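Local structure of amidohydrolase (Xanthomonas campestris pv. campestris, 4DZH) at residues T133-E138 / G154-V159; I164-A169 / P203-D208; S173-F178 / F211-M216; A272-C277 / A307-A312; Q378-C383 / W414-P419. The protein probably removes the amino group from 5'-methylthioadenosine or related adenosines, as a zinc-dependent hydrolase of the ATZ/TRZ family built on a TIM barrel. All coordinates share one frame; numbering follows the deposited sequence.

Contact 1: T133-E138 / G154-V159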
# COMPACT_ATOMS: atom_id res chain seq x y z
N THR A 133 7.84 7.56 -10.56
CA THR A 133 7.14 7.35 -11.85
C THR A 133 7.65 8.39 -12.83
O THR A 133 7.71 9.61 -12.51
CB THR A 133 5.63 7.50 -11.67
OG1 THR A 133 5.14 6.42 -10.88
CG2 THR A 133 4.88 7.48 -13.05
N THR A 134 7.99 7.94 -14.05
CA THR A 134 8.64 8.82 -15.04
C THR A 134 7.88 8.93 -16.39
O THR A 134 8.27 9.72 -17.29
CB THR A 134 10.07 8.33 -15.40
OG1 THR A 134 10.02 6.93 -15.75
CG2 THR A 134 10.98 8.49 -14.20
N CYS A 135 6.78 8.18 -16.49
CA CYS A 135 5.99 8.15 -17.73
C CYS A 135 4.53 7.84 -17.38
O CYS A 135 4.28 7.03 -16.48
CB CYS A 135 6.55 7.03 -18.61
SG CYS A 135 5.88 6.98 -20.32
N VAL A 136 3.60 8.45 -18.14
CA VAL A 136 2.18 8.16 -17.94
C VAL A 136 1.51 7.90 -19.24
O VAL A 136 2.03 8.29 -20.31
CB VAL A 136 1.42 9.36 -17.30
CG1 VAL A 136 1.82 9.49 -15.90
CG2 VAL A 136 1.65 10.67 -18.08
N ASN A 137 0.37 7.21 -19.12
CA ASN A 137 -0.58 7.04 -20.22
C ASN A 137 -1.79 7.83 -19.78
O ASN A 137 -2.67 7.31 -19.05
CB ASN A 137 -0.96 5.57 -20.33
CG ASN A 137 -1.81 5.28 -21.54
OD1 ASN A 137 -1.84 6.04 -22.52
ND2 ASN A 137 -2.43 4.13 -21.52
N GLU A 138 -1.84 9.10 -20.22
CA GLU A 138 -2.81 10.08 -19.74
C GLU A 138 -4.13 10.01 -20.51
O GLU A 138 -4.17 9.80 -21.72
CB GLU A 138 -2.22 11.49 -19.95
CG GLU A 138 -3.04 12.59 -19.28
CD GLU A 138 -3.20 12.41 -17.77
OE1 GLU A 138 -2.22 12.09 -17.00
OE2 GLU A 138 -4.33 12.64 -17.32
N GLY A 154 9.58 18.27 -18.82
CA GLY A 154 10.41 17.16 -19.22
C GLY A 154 9.95 15.78 -18.82
O GLY A 154 10.76 14.91 -18.55
N PHE A 155 8.63 15.55 -18.81
CA PHE A 155 8.07 14.34 -18.26
C PHE A 155 7.46 13.54 -19.42
O PHE A 155 6.82 14.13 -20.27
CB PHE A 155 7.01 14.69 -17.19
CG PHE A 155 6.52 13.51 -16.40
CD1 PHE A 155 5.55 12.63 -16.90
CD2 PHE A 155 7.05 13.27 -15.14
CE1 PHE A 155 5.15 11.52 -16.15
CE2 PHE A 155 6.66 12.14 -14.38
CZ PHE A 155 5.69 11.27 -14.88
N ARG A 156 7.72 12.22 -19.47
CA ARG A 156 7.31 11.44 -20.63
C ARG A 156 5.82 11.06 -20.57
O ARG A 156 5.30 10.68 -19.53
CB ARG A 156 8.16 10.18 -20.73
CG ARG A 156 8.13 9.51 -22.13
CD ARG A 156 9.10 8.34 -22.16
NE ARG A 156 10.45 8.77 -21.83
CZ ARG A 156 11.27 9.38 -22.69
NH1 ARG A 156 10.86 9.68 -23.93
NH2 ARG A 156 12.49 9.72 -22.30
N ALA A 157 5.15 11.13 -21.72
CA ALA A 157 3.73 10.79 -21.70
C ALA A 157 3.22 10.34 -23.04
O ALA A 157 3.55 10.90 -24.09
CB ALA A 157 2.93 12.01 -21.27
N LEU A 158 2.32 9.37 -22.97
CA LEU A 158 1.41 9.08 -24.10
C LEU A 158 0.12 9.79 -23.73
O LEU A 158 -0.49 9.46 -22.67
CB LEU A 158 1.19 7.56 -24.23
CG LEU A 158 0.21 7.17 -25.35
CD1 LEU A 158 0.68 7.62 -26.74
CD2 LEU A 158 -0.03 5.65 -25.38
N VAL A 159 -0.27 10.79 -24.51
CA VAL A 159 -1.38 11.67 -24.13
C VAL A 159 -2.58 11.35 -24.98
O VAL A 159 -2.50 11.35 -26.22
CB VAL A 159 -1.00 13.16 -24.31
CG1 VAL A 159 -2.21 14.05 -24.02
CG2 VAL A 159 0.15 13.51 -23.38

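Contact 2: I164-A169 / P203-D208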
# COMPACT_ATOMS: atom_id res chain seq x y z
N ILE A 164 -15.89 10.96 -27.05
CA ILE A 164 -17.08 10.55 -26.29
C ILE A 164 -18.30 11.15 -27.00
O ILE A 164 -18.18 12.15 -27.72
CB ILE A 164 -16.93 10.99 -24.78
CG1 ILE A 164 -17.99 10.34 -23.90
CG2 ILE A 164 -16.91 12.50 -24.60
CD1 ILE A 164 -17.74 10.57 -22.43
N ASP A 165 -19.46 10.52 -26.83
CA ASP A 165 -20.64 10.95 -27.58
C ASP A 165 -21.27 12.21 -27.01
O ASP A 165 -22.21 12.73 -27.60
CB ASP A 165 -21.76 9.90 -27.51
CG ASP A 165 -21.46 8.62 -28.26
OD1 ASP A 165 -20.49 8.53 -29.04
OD2 ASP A 165 -22.28 7.68 -28.08
N PHE A 166 -20.82 12.67 -25.85
CA PHE A 166 -21.51 13.74 -25.12
C PHE A 166 -20.71 15.04 -25.09
O PHE A 166 -19.47 15.03 -25.06
CB PHE A 166 -21.81 13.31 -23.68
CG PHE A 166 -22.40 11.94 -23.58
CD1 PHE A 166 -23.63 11.66 -24.17
CD2 PHE A 166 -21.75 10.94 -22.88
CE1 PHE A 166 -24.19 10.39 -24.08
CE2 PHE A 166 -22.30 9.68 -22.78
CZ PHE A 166 -23.52 9.40 -23.39
N PRO A 167 -21.40 16.19 -25.12
CA PRO A 167 -20.68 17.46 -25.14
C PRO A 167 -20.10 17.81 -23.79
O PRO A 167 -20.66 17.48 -22.73
CB PRO A 167 -21.76 18.48 -25.55
CG PRO A 167 -23.03 17.84 -25.09
CD PRO A 167 -22.85 16.37 -25.32
N THR A 168 -18.93 18.45 -23.83
CA THR A 168 -18.24 18.91 -22.63
C THR A 168 -17.56 20.21 -23.01
O THR A 168 -17.64 20.64 -24.17
CB THR A 168 -17.14 17.93 -22.20
OG1 THR A 168 -16.21 17.77 -23.29
CG2 THR A 168 -17.72 16.58 -21.83
N ALA A 169 -16.87 20.82 -22.06
CA ALA A 169 -16.15 22.05 -22.30
C ALA A 169 -15.05 21.84 -23.35
O ALA A 169 -14.68 22.77 -24.09
CB ALA A 169 -15.54 22.54 -21.00
N PRO A 203 -17.02 1.68 -23.80
CA PRO A 203 -17.93 1.14 -24.83
C PRO A 203 -19.34 1.74 -24.73
O PRO A 203 -20.03 1.84 -25.77
CB PRO A 203 -17.94 -0.36 -24.51
CG PRO A 203 -16.57 -0.60 -23.88
CD PRO A 203 -16.37 0.62 -23.01
N TYR A 204 -19.76 2.11 -23.51
CA TYR A 204 -21.12 2.62 -23.28
C TYR A 204 -21.27 4.12 -23.51
O TYR A 204 -22.37 4.67 -23.41
CB TYR A 204 -21.63 2.27 -21.88
CG TYR A 204 -20.66 2.63 -20.76
CD1 TYR A 204 -20.65 3.91 -20.21
CD2 TYR A 204 -19.76 1.70 -20.28
CE1 TYR A 204 -19.78 4.25 -19.20
CE2 TYR A 204 -18.87 2.02 -19.27
CZ TYR A 204 -18.89 3.29 -18.74
OH TYR A 204 -18.00 3.59 -17.74
N THR A 205 -20.18 4.81 -23.83
CA THR A 205 -20.26 6.26 -24.06
C THR A 205 -19.77 6.62 -25.44
O THR A 205 -19.68 7.80 -25.78
CB THR A 205 -19.42 7.08 -23.07
OG1 THR A 205 -18.06 6.60 -23.07
CG2 THR A 205 -19.99 7.02 -21.65
N VAL A 206 -19.43 5.61 -26.24
CA VAL A 206 -18.88 5.84 -27.56
C VAL A 206 -19.70 5.00 -28.54
O VAL A 206 -19.72 3.77 -28.45
CB VAL A 206 -17.39 5.46 -27.66
CG1 VAL A 206 -16.88 5.61 -29.09
CG2 VAL A 206 -16.54 6.30 -26.70
N ASN A 207 -20.36 5.67 -29.49
CA ASN A 207 -21.22 4.93 -30.41
C ASN A 207 -20.43 4.20 -31.53
O ASN A 207 -19.24 4.41 -31.68
CB ASN A 207 -22.36 5.81 -30.93
CG ASN A 207 -21.88 6.97 -31.82
OD1 ASN A 207 -20.80 6.93 -32.41
ND2 ASN A 207 -22.72 8.00 -31.95
N ASP A 208 -21.10 3.32 -32.27
CA ASP A 208 -20.41 2.55 -33.31
C ASP A 208 -19.69 3.42 -34.37
O ASP A 208 -18.60 3.07 -34.83
CB ASP A 208 -21.43 1.67 -34.04
CG ASP A 208 -21.77 0.42 -33.26
OD1 ASP A 208 -21.28 0.30 -32.10
OD2 ASP A 208 -22.50 -0.45 -33.79

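Contact 3: S173-F178 / F211-M216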
# COMPACT_ATOMS: atom_id res chain seq x y z
N SER A 173 -19.20 18.49 -30.13
CA SER A 173 -19.69 17.64 -31.21
C SER A 173 -18.66 16.59 -31.58
O SER A 173 -17.48 16.75 -31.24
CB SER A 173 -20.02 18.46 -32.46
OG SER A 173 -18.83 19.00 -33.06
N ASP A 174 -19.11 15.53 -32.25
CA ASP A 174 -18.19 14.50 -32.77
C ASP A 174 -17.07 15.15 -33.57
O ASP A 174 -15.90 14.88 -33.33
CB ASP A 174 -18.90 13.45 -33.64
CG ASP A 174 -19.96 12.65 -32.89
OD1 ASP A 174 -19.85 12.50 -31.65
OD2 ASP A 174 -20.92 12.17 -33.56
N ASP A 175 -17.42 16.02 -34.53
CA ASP A 175 -16.41 16.67 -35.35
C ASP A 175 -15.39 17.42 -34.52
O ASP A 175 -14.20 17.38 -34.85
CB ASP A 175 -17.06 17.59 -36.39
CG ASP A 175 -17.71 16.81 -37.50
OD1 ASP A 175 -17.55 15.57 -37.50
OD2 ASP A 175 -18.37 17.41 -38.39
N GLU A 176 -15.84 18.09 -33.45
CA GLU A 176 -14.91 18.84 -32.62
C GLU A 176 -13.97 17.89 -31.86
O GLU A 176 -12.79 18.16 -31.80
CB GLU A 176 -15.60 19.82 -31.69
CG GLU A 176 -14.67 20.82 -31.00
CD GLU A 176 -15.42 21.85 -30.18
OE1 GLU A 176 -16.67 21.88 -30.29
OE2 GLU A 176 -14.76 22.60 -29.42
N TYR A 177 -14.48 16.77 -31.34
CA TYR A 177 -13.60 15.86 -30.61
C TYR A 177 -12.52 15.34 -31.54
O TYR A 177 -11.33 15.28 -31.18
CB TYR A 177 -14.38 14.67 -30.01
CG TYR A 177 -15.08 14.99 -28.68
CD1 TYR A 177 -14.37 15.08 -27.48
CD2 TYR A 177 -16.49 15.16 -28.63
CE1 TYR A 177 -15.02 15.39 -26.28
CE2 TYR A 177 -17.14 15.45 -27.43
CZ TYR A 177 -16.41 15.55 -26.26
OH TYR A 177 -17.04 15.84 -25.05
N PHE A 178 -12.91 14.96 -32.75
CA PHE A 178 -11.92 14.46 -33.68
C PHE A 178 -10.99 15.57 -34.23
O PHE A 178 -9.82 15.29 -34.49
CB PHE A 178 -12.58 13.63 -34.80
CG PHE A 178 -13.06 12.26 -34.33
CD1 PHE A 178 -12.17 11.20 -34.22
CD2 PHE A 178 -14.39 12.05 -33.98
CE1 PHE A 178 -12.60 9.94 -33.78
CE2 PHE A 178 -14.85 10.79 -33.55
CZ PHE A 178 -13.96 9.73 -33.47
N PHE A 211 -16.55 4.84 -32.96
CA PHE A 211 -15.55 3.77 -32.83
C PHE A 211 -14.95 3.48 -34.20
O PHE A 211 -13.75 3.24 -34.35
CB PHE A 211 -16.15 2.49 -32.21
CG PHE A 211 -15.94 2.38 -30.73
CD1 PHE A 211 -14.68 2.60 -30.14
CD2 PHE A 211 -17.00 2.08 -29.91
CE1 PHE A 211 -14.52 2.50 -28.77
CE2 PHE A 211 -16.85 1.98 -28.55
CZ PHE A 211 -15.60 2.18 -27.98
N GLU A 212 -15.80 3.51 -35.23
CA GLU A 212 -15.31 3.29 -36.57
C GLU A 212 -14.31 4.38 -36.96
O GLU A 212 -13.29 4.12 -37.60
CB GLU A 212 -16.48 3.28 -37.55
CG GLU A 212 -16.09 3.49 -39.02
CD GLU A 212 -15.03 2.51 -39.53
OE1 GLU A 212 -14.73 1.49 -38.88
OE2 GLU A 212 -14.48 2.78 -40.61
N ARG A 213 -14.61 5.62 -36.56
CA ARG A 213 -13.76 6.74 -36.92
C ARG A 213 -12.42 6.65 -36.18
O ARG A 213 -11.35 6.97 -36.74
CB ARG A 213 -14.50 8.04 -36.61
CG ARG A 213 -13.88 9.29 -37.21
CD ARG A 213 -14.90 10.46 -37.22
NE ARG A 213 -14.34 11.74 -37.68
CZ ARG A 213 -15.00 12.90 -37.61
NH1 ARG A 213 -16.23 12.94 -37.09
NH2 ARG A 213 -14.45 14.01 -38.04
N VAL A 214 -12.45 6.20 -34.93
CA VAL A 214 -11.21 5.98 -34.20
C VAL A 214 -10.38 4.88 -34.88
O VAL A 214 -9.16 5.00 -35.00
CB VAL A 214 -11.52 5.56 -32.76
CG1 VAL A 214 -10.29 4.89 -32.07
CG2 VAL A 214 -12.01 6.76 -31.98
N ARG A 215 -11.02 3.80 -35.31
CA ARG A 215 -10.26 2.73 -35.93
C ARG A 215 -9.53 3.25 -37.20
O ARG A 215 -8.33 2.99 -37.40
CB ARG A 215 -11.18 1.57 -36.30
CG ARG A 215 -10.49 0.46 -37.06
CD ARG A 215 -11.47 -0.33 -37.92
NE ARG A 215 -12.04 0.53 -38.95
CZ ARG A 215 -11.39 0.91 -40.04
NH1 ARG A 215 -10.14 0.49 -40.24
NH2 ARG A 215 -11.97 1.72 -40.92
N MET A 216 -10.26 3.98 -38.03
CA MET A 216 -9.70 4.49 -39.27
C MET A 216 -8.56 5.48 -39.05
O MET A 216 -7.50 5.37 -39.68
CB MET A 216 -10.79 5.10 -40.14
CG MET A 216 -10.26 5.69 -41.42
SD MET A 216 -10.01 7.46 -41.27
CE MET A 216 -11.71 8.01 -41.29

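Contact 4: A272-C277 / A307-A312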
# COMPACT_ATOMS: atom_id res chain seq x y z
N ALA A 272 -11.29 -17.37 -23.66
CA ALA A 272 -11.38 -16.93 -25.04
C ALA A 272 -10.83 -15.52 -25.19
O ALA A 272 -9.95 -15.25 -26.04
CB ALA A 272 -12.84 -16.95 -25.48
N GLU A 273 -11.31 -14.63 -24.34
CA GLU A 273 -10.87 -13.24 -24.37
C GLU A 273 -9.38 -13.06 -24.09
O GLU A 273 -8.70 -12.27 -24.81
CB GLU A 273 -11.76 -12.39 -23.48
CG GLU A 273 -13.13 -12.25 -24.13
CD GLU A 273 -14.22 -11.75 -23.22
OE1 GLU A 273 -14.01 -11.79 -22.01
OE2 GLU A 273 -15.28 -11.32 -23.75
N ILE A 274 -8.86 -13.85 -23.15
CA ILE A 274 -7.43 -13.82 -22.83
C ILE A 274 -6.58 -14.16 -24.03
O ILE A 274 -5.69 -13.38 -24.42
CB ILE A 274 -7.08 -14.72 -21.65
CG1 ILE A 274 -7.81 -14.28 -20.39
CG2 ILE A 274 -5.60 -14.66 -21.38
CD1 ILE A 274 -7.46 -15.12 -19.21
N HIS A 275 -6.88 -15.31 -24.63
CA HIS A 275 -6.19 -15.74 -25.85
C HIS A 275 -6.48 -14.82 -27.04
O HIS A 275 -5.57 -14.58 -27.87
CB HIS A 275 -6.43 -17.24 -26.12
CG HIS A 275 -5.89 -18.09 -25.01
ND1 HIS A 275 -4.59 -18.54 -24.99
CD2 HIS A 275 -6.44 -18.49 -23.84
CE1 HIS A 275 -4.37 -19.21 -23.88
NE2 HIS A 275 -5.48 -19.20 -23.16
N LEU A 276 -7.68 -14.24 -27.08
CA LEU A 276 -7.96 -13.19 -28.05
C LEU A 276 -6.93 -12.07 -27.95
O LEU A 276 -6.34 -11.63 -28.98
CB LEU A 276 -9.38 -12.64 -27.90
CG LEU A 276 -9.78 -11.65 -29.02
CD1 LEU A 276 -9.59 -12.25 -30.43
CD2 LEU A 276 -11.21 -11.11 -28.85
N CYS A 277 -6.70 -11.60 -26.71
CA CYS A 277 -5.79 -10.49 -26.46
C CYS A 277 -4.38 -10.91 -26.84
O CYS A 277 -3.68 -10.17 -27.57
CB CYS A 277 -5.87 -10.03 -25.00
SG CYS A 277 -7.51 -9.30 -24.54
N ALA A 307 -0.69 -16.16 -20.13
CA ALA A 307 -1.14 -16.39 -21.50
C ALA A 307 -0.40 -15.48 -22.47
O ALA A 307 -0.74 -15.39 -23.65
CB ALA A 307 -2.62 -16.17 -21.59
N SER A 308 0.63 -14.82 -21.95
CA SER A 308 1.49 -13.93 -22.71
C SER A 308 0.78 -12.66 -23.17
O SER A 308 1.17 -12.04 -24.16
CB SER A 308 2.15 -14.64 -23.91
OG SER A 308 3.12 -15.60 -23.48
N VAL A 309 -0.25 -12.24 -22.44
CA VAL A 309 -0.84 -10.94 -22.72
C VAL A 309 0.04 -9.86 -22.11
O VAL A 309 0.29 -9.91 -20.89
CB VAL A 309 -2.27 -10.81 -22.20
CG1 VAL A 309 -2.76 -9.34 -22.44
CG2 VAL A 309 -3.19 -11.81 -22.91
N ASN A 310 0.53 -8.93 -22.92
CA ASN A 310 1.31 -7.83 -22.35
C ASN A 310 0.55 -7.09 -21.24
O ASN A 310 -0.51 -6.55 -21.48
CB ASN A 310 1.78 -6.84 -23.40
CG ASN A 310 2.69 -5.81 -22.80
OD1 ASN A 310 3.83 -6.11 -22.41
ND2 ASN A 310 2.19 -4.59 -22.68
N LEU A 311 1.09 -7.12 -20.01
CA LEU A 311 0.39 -6.57 -18.84
C LEU A 311 1.14 -5.35 -18.30
O LEU A 311 2.35 -5.39 -18.09
CB LEU A 311 0.26 -7.61 -17.73
CG LEU A 311 -0.63 -7.33 -16.50
CD1 LEU A 311 -2.10 -7.28 -16.89
CD2 LEU A 311 -0.43 -8.31 -15.41
N ALA A 312 0.39 -4.26 -18.11
CA ALA A 312 0.91 -3.05 -17.46
C ALA A 312 0.11 -2.72 -16.21
O ALA A 312 -0.93 -3.33 -15.92
CB ALA A 312 0.85 -1.90 -18.45

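Contact 5: Q378-C383 / W414-P419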
# COMPACT_ATOMS: atom_id res chain seq x y z
N GLN A 378 16.50 5.44 -23.68
CA GLN A 378 16.50 6.72 -22.97
C GLN A 378 16.79 6.53 -21.49
O GLN A 378 16.38 5.52 -20.89
CB GLN A 378 15.12 7.37 -23.10
CG GLN A 378 14.73 7.75 -24.53
CD GLN A 378 15.58 8.87 -25.10
OE1 GLN A 378 15.54 10.00 -24.63
NE2 GLN A 378 16.35 8.56 -26.13
N ALA A 379 17.51 7.48 -20.91
CA ALA A 379 17.94 7.40 -19.52
C ALA A 379 16.82 7.88 -18.59
O ALA A 379 16.94 8.94 -17.97
CB ALA A 379 19.19 8.20 -19.31
N ASP A 380 15.74 7.12 -18.55
CA ASP A 380 14.67 7.31 -17.55
C ASP A 380 14.95 6.32 -16.41
O ASP A 380 14.70 5.10 -16.54
CB ASP A 380 13.31 6.98 -18.15
CG ASP A 380 12.84 7.98 -19.25
OD1 ASP A 380 13.61 8.80 -19.79
OD2 ASP A 380 11.61 7.93 -19.54
N LEU A 381 15.46 6.85 -15.31
CA LEU A 381 16.07 6.03 -14.26
C LEU A 381 15.67 6.54 -12.89
O LEU A 381 15.45 7.75 -12.72
CB LEU A 381 17.59 6.11 -14.36
CG LEU A 381 18.14 5.68 -15.72
CD1 LEU A 381 19.60 6.02 -15.85
CD2 LEU A 381 17.93 4.20 -15.88
N VAL A 382 15.65 5.61 -11.95
CA VAL A 382 15.29 5.91 -10.56
C VAL A 382 16.25 5.21 -9.59
O VAL A 382 16.54 4.01 -9.74
CB VAL A 382 13.83 5.45 -10.30
CG1 VAL A 382 13.50 5.65 -8.79
CG2 VAL A 382 12.88 6.29 -11.14
N CYS A 383 16.69 5.96 -8.57
CA CYS A 383 17.46 5.42 -7.44
C CYS A 383 16.50 5.24 -6.28
O CYS A 383 15.83 6.21 -5.90
CB CYS A 383 18.57 6.38 -7.02
SG CYS A 383 20.04 6.23 -8.09
N TRP A 414 15.76 10.62 -13.05
CA TRP A 414 16.15 11.25 -14.31
C TRP A 414 15.17 10.83 -15.39
O TRP A 414 14.73 9.67 -15.41
CB TRP A 414 17.52 10.77 -14.76
CG TRP A 414 18.66 11.09 -13.84
CD1 TRP A 414 19.55 12.14 -13.95
CD2 TRP A 414 19.06 10.34 -12.69
NE1 TRP A 414 20.48 12.08 -12.94
CE2 TRP A 414 20.22 10.99 -12.17
CE3 TRP A 414 18.59 9.19 -12.07
CZ2 TRP A 414 20.86 10.53 -11.02
CZ3 TRP A 414 19.25 8.73 -10.91
CH2 TRP A 414 20.37 9.40 -10.42
N ILE A 415 14.87 11.77 -16.29
CA ILE A 415 14.04 11.52 -17.48
C ILE A 415 14.84 12.02 -18.67
O ILE A 415 15.20 13.22 -18.75
CB ILE A 415 12.66 12.21 -17.43
CG1 ILE A 415 11.90 11.77 -16.18
CG2 ILE A 415 11.82 11.93 -18.74
CD1 ILE A 415 10.43 12.31 -16.12
N ALA A 416 15.12 11.10 -19.58
CA ALA A 416 16.03 11.40 -20.72
C ALA A 416 17.36 11.99 -20.21
O ALA A 416 17.94 12.93 -20.80
CB ALA A 416 15.36 12.33 -21.72
N GLY A 417 17.83 11.45 -19.08
CA GLY A 417 19.08 11.86 -18.49
C GLY A 417 19.05 13.21 -17.78
O GLY A 417 20.09 13.63 -17.27
N LYS A 418 17.91 13.90 -17.74
CA LYS A 418 17.87 15.21 -17.10
C LYS A 418 17.41 14.99 -15.66
O LYS A 418 16.42 14.28 -15.45
CB LYS A 418 16.87 16.15 -17.79
CG LYS A 418 17.10 16.43 -19.30
CD LYS A 418 18.48 16.91 -19.57
CE LYS A 418 18.62 17.30 -21.06
NZ LYS A 418 20.05 17.58 -21.43
N PRO A 419 18.13 15.55 -14.67
CA PRO A 419 17.71 15.37 -13.26
C PRO A 419 16.38 16.03 -12.98
O PRO A 419 16.23 17.23 -13.27
CB PRO A 419 18.79 16.11 -12.46
CG PRO A 419 19.92 16.35 -13.42
CD PRO A 419 19.36 16.34 -14.83

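Contact 1: T133-E138 / G154-V159
With CG trans to its backbone N (chi1 -170°), Phe155 swings its ring across to strand 133-139, and a like chi1 in Cys135 (-171°) brings SG against the Arg156 chain. Strands 133-139 and 156-163 are neighbouring parallel strands of the TIM barrel, joined through helix 143-152 as a beta-alpha-beta unit, with axes 4.7 Å apart. The ladder starts with a weak bond from Arg156 N to Thr134 O and tightens along the strands: Val136 N gives to Arg156 O, Leu158 N to Val136 O at 2.9 Å, and Glu138 N to Leu158 O at 2.8 Å. The Phe155 ring packs on the backbone of the other strand where the ladder begins. The peptide of Thr134 lies over one face of its ring, while Val136 CG1 and Thr133 O come up to the rim. On the face of the sheet shared by Cys135 and Arg156, SG rests against Arg156 CG at 3.8 Å; the guanidinium runs on to Asp380. Val136 and Ala157 point to the other face, toward Tyr150 of helix 143-152. Glu138 also starts out on that side, and its carboxylate is held by Tyr150, Thr80 and Asn82 N, close to the zinc ligand His81. Asn137 and Leu158 run side by side in the same direction; Asn137 ND2 is given to Ala78 O, and OD1 sits 3.4 Å from Leu158 CD2.

Contact 2: I164-A169 / P203-D208
Asp165 makes both hydrogen bonds between these two loops, one through its backbone and one through its carboxylate. Its N gives to Thr205 O at 2.9 Å, arriving almost in line with the carbonyl, which ties the two loops together beside the point where Ile164 passes Val206. The carboxylate then reaches past that carbonyl: OD1 receives Asn207 N at 2.9 Å through its syn lone pair. With CG trans to the carbonyl carbon (chi1 -69°), the acid group is turned onto the start of helix 208-221, where OD2 also lies 3.4 Å from Asn207 CB. Apolar contacts flank the polar pair. Ile164 CG1 packs on Thr205 CB at 3.7 Å, and Thr205 CG2 meets the rim of the Phe166 ring at CE2, also 3.7 Å away.

Further out, several residues hold the first shell in place. Asn210 ND2 is a second donor to Asp165 OD1, so two N-H groups grip that oxygen. Asn207 is itself the N-cap of helix 208-221, its OD1 accepting from Asn210 N, and Thr205 OG1 is hydrogen-bonded to His201 ND1. The side chain of Thr205 lies about 7 Å from that of the zinc ligand His228. The two segments are successive loops that follow strands 156-163 and 194-200, at the C-terminal ends of barrel strands, the end where TIM-barrel enzymes keep their active sites.

Contact 3: S173-F178 / F211-M216
Helices 174-188 and 208-221 run in nearly the same direction here, their local axes 25° apart and 11.9 Å from each other at closest approach, a gap bridged by long side chains. Arg213 does most of the bridging. Its chain is extended from CG to NE and lies across one face of the Phe178 ring, with CD 3.6 Å from the ring centroid and only 13° off the ring normal, a CH-pi contact. Beyond CD the chain passes over the rim, NE 3.6 Å from Phe178 CG, and the guanidinium carries on past the ring, its plane 12° from that of the ring. It thus lies nearly parallel to the aromatic but displaced beyond its rim, and its in-plane edge meets Asp175. There Asp175 OD1 accepts from Arg213 NH1 at 3.0 Å in a salt bridge. The donor comes nearly along the C-O bond, and the carboxylate stands almost upright to the guanidinium. Ring and carboxylate together should restrict rotation of the arginine head, one from the face and the other from the edge.

Deeper in, Val214 CG2 touches the rim of Phe178 at CE1, 3.7 Å away. Both side chains continue onto Ile163 and Phe198, on strands 156-163 and 194-200. Near the start of helix 174-188, Ser173 OG caps Glu176 N, and Asp174 OD1 takes a hydrogen bond from Asn210 ND2, an additional tie between the helices. Two neighbouring, nearly parallel helices lying outside successive beta strands, with an apolar inner side and a charged outer one, make up part of the outer layer of a TIM barrel.

Contact 4: A272-C277 / A307-A312
Ile274 is the first residue of helix 271-280 to meet the loop at 307-309. Its CG2 branch, trans to the backbone N, presses on Ala307 CB at 3.3 Å, tighter than a normal carbon-carbon contact. The same methyl lies 4.0 Å from Val309 CG2, so it sits against both loop residues, while Ile274 O is 3.3 Å from Val309 CG2. His275 follows on the more exposed side. One face of its imidazole lies over Ala307 CB, with CE1 4.2 Å away, and its NE2 is hydrogen-bonded to Glu271 OE1 one turn back. At Cys277, CB meets Val309 CG2 at 3.8 Å.

Val309 CG2 thus rests against the helix at Ile274 and Cys277, and the valine also touches Leu304 and Val284. The chain is turned into this position by a Schellman motif ending helix 301-306: Ser308, with positive phi, gives its N to Gln305 O, and Val309 N goes to Leu304 O. From there it enters strand 310-313, which pairs with strand 283-286. Here an outer helix of the TIM barrel packs on the loop leading into the parallel strand 310-313, away from the metal sites.

Contact 5: Q378-C383 / W414-P419
Strand 381-385 pairs antiparallel with strand 410-415, the first arm of a hairpin whose type I' turn runs from Ile415 to Lys418 and leads into strand 418-422. Leu381 and Trp414 form a hydrogen-bonded pair: Leu381 N gives to Trp414 O at 2.9 Å, and Trp414 N returns to Leu381 O at 2.9 Å, straight at 173° and in the carbonyl plane. The turn is tied to the other chain twice. Gly417 N reaches Ala379 O from above the carbonyl plane, and Ala416 N is held by Asp380 OD1 at 2.8 Å, met on its anti side and well out of the carboxylate plane. Asp380 gets there with CG trans to the carbonyl carbon (chi1 -68°), which turns the carboxylate over Ile415 toward the turn. Its other oxygen, OD2, forms a salt bridge with Arg156 of a barrel strand.

The indole of Trp414 folds back along the partner strand. Leu381 CB is 4.0 Å from its CE3, and Cys383 SG lies in the ring plane, 3.9 Å from CZ3, a sulfur-aromatic contact made at the edge. Leu381 and Trp414 face Ile18 of strand 16-20, with Leu16 also against the tryptophan and Val38 of strand 36-41 against the leucine. Ile415 points the other way, onto Phe155 and Leu193, leaving the pair between the small N-terminal sheet and the barrel.

Contacts 1, 2 and 3 follow the first half of the barrel: contact 1 pairs strands 133-139 and 156-163, contact 2 joins the loops after strands 156-163 and 194-200, and contact 3 pairs the helices that come next. Contacts 2 and 3 alternate along the chain with centres 10 Å apart, and Tyr177 OH probably bonds to Phe166 O and Thr168 OG1. Contact 4 comes later in sequence, on the four-stranded parallel sheet that holds strands 283-286 and 310-313, its centre about 24 Å from that of contact 1. Contact 5, last in the chain, reaches the same sheet as contact 1, centres 13 Å apart, through Arg156 and Asp380, and connects the barrel to the N-terminal sheet.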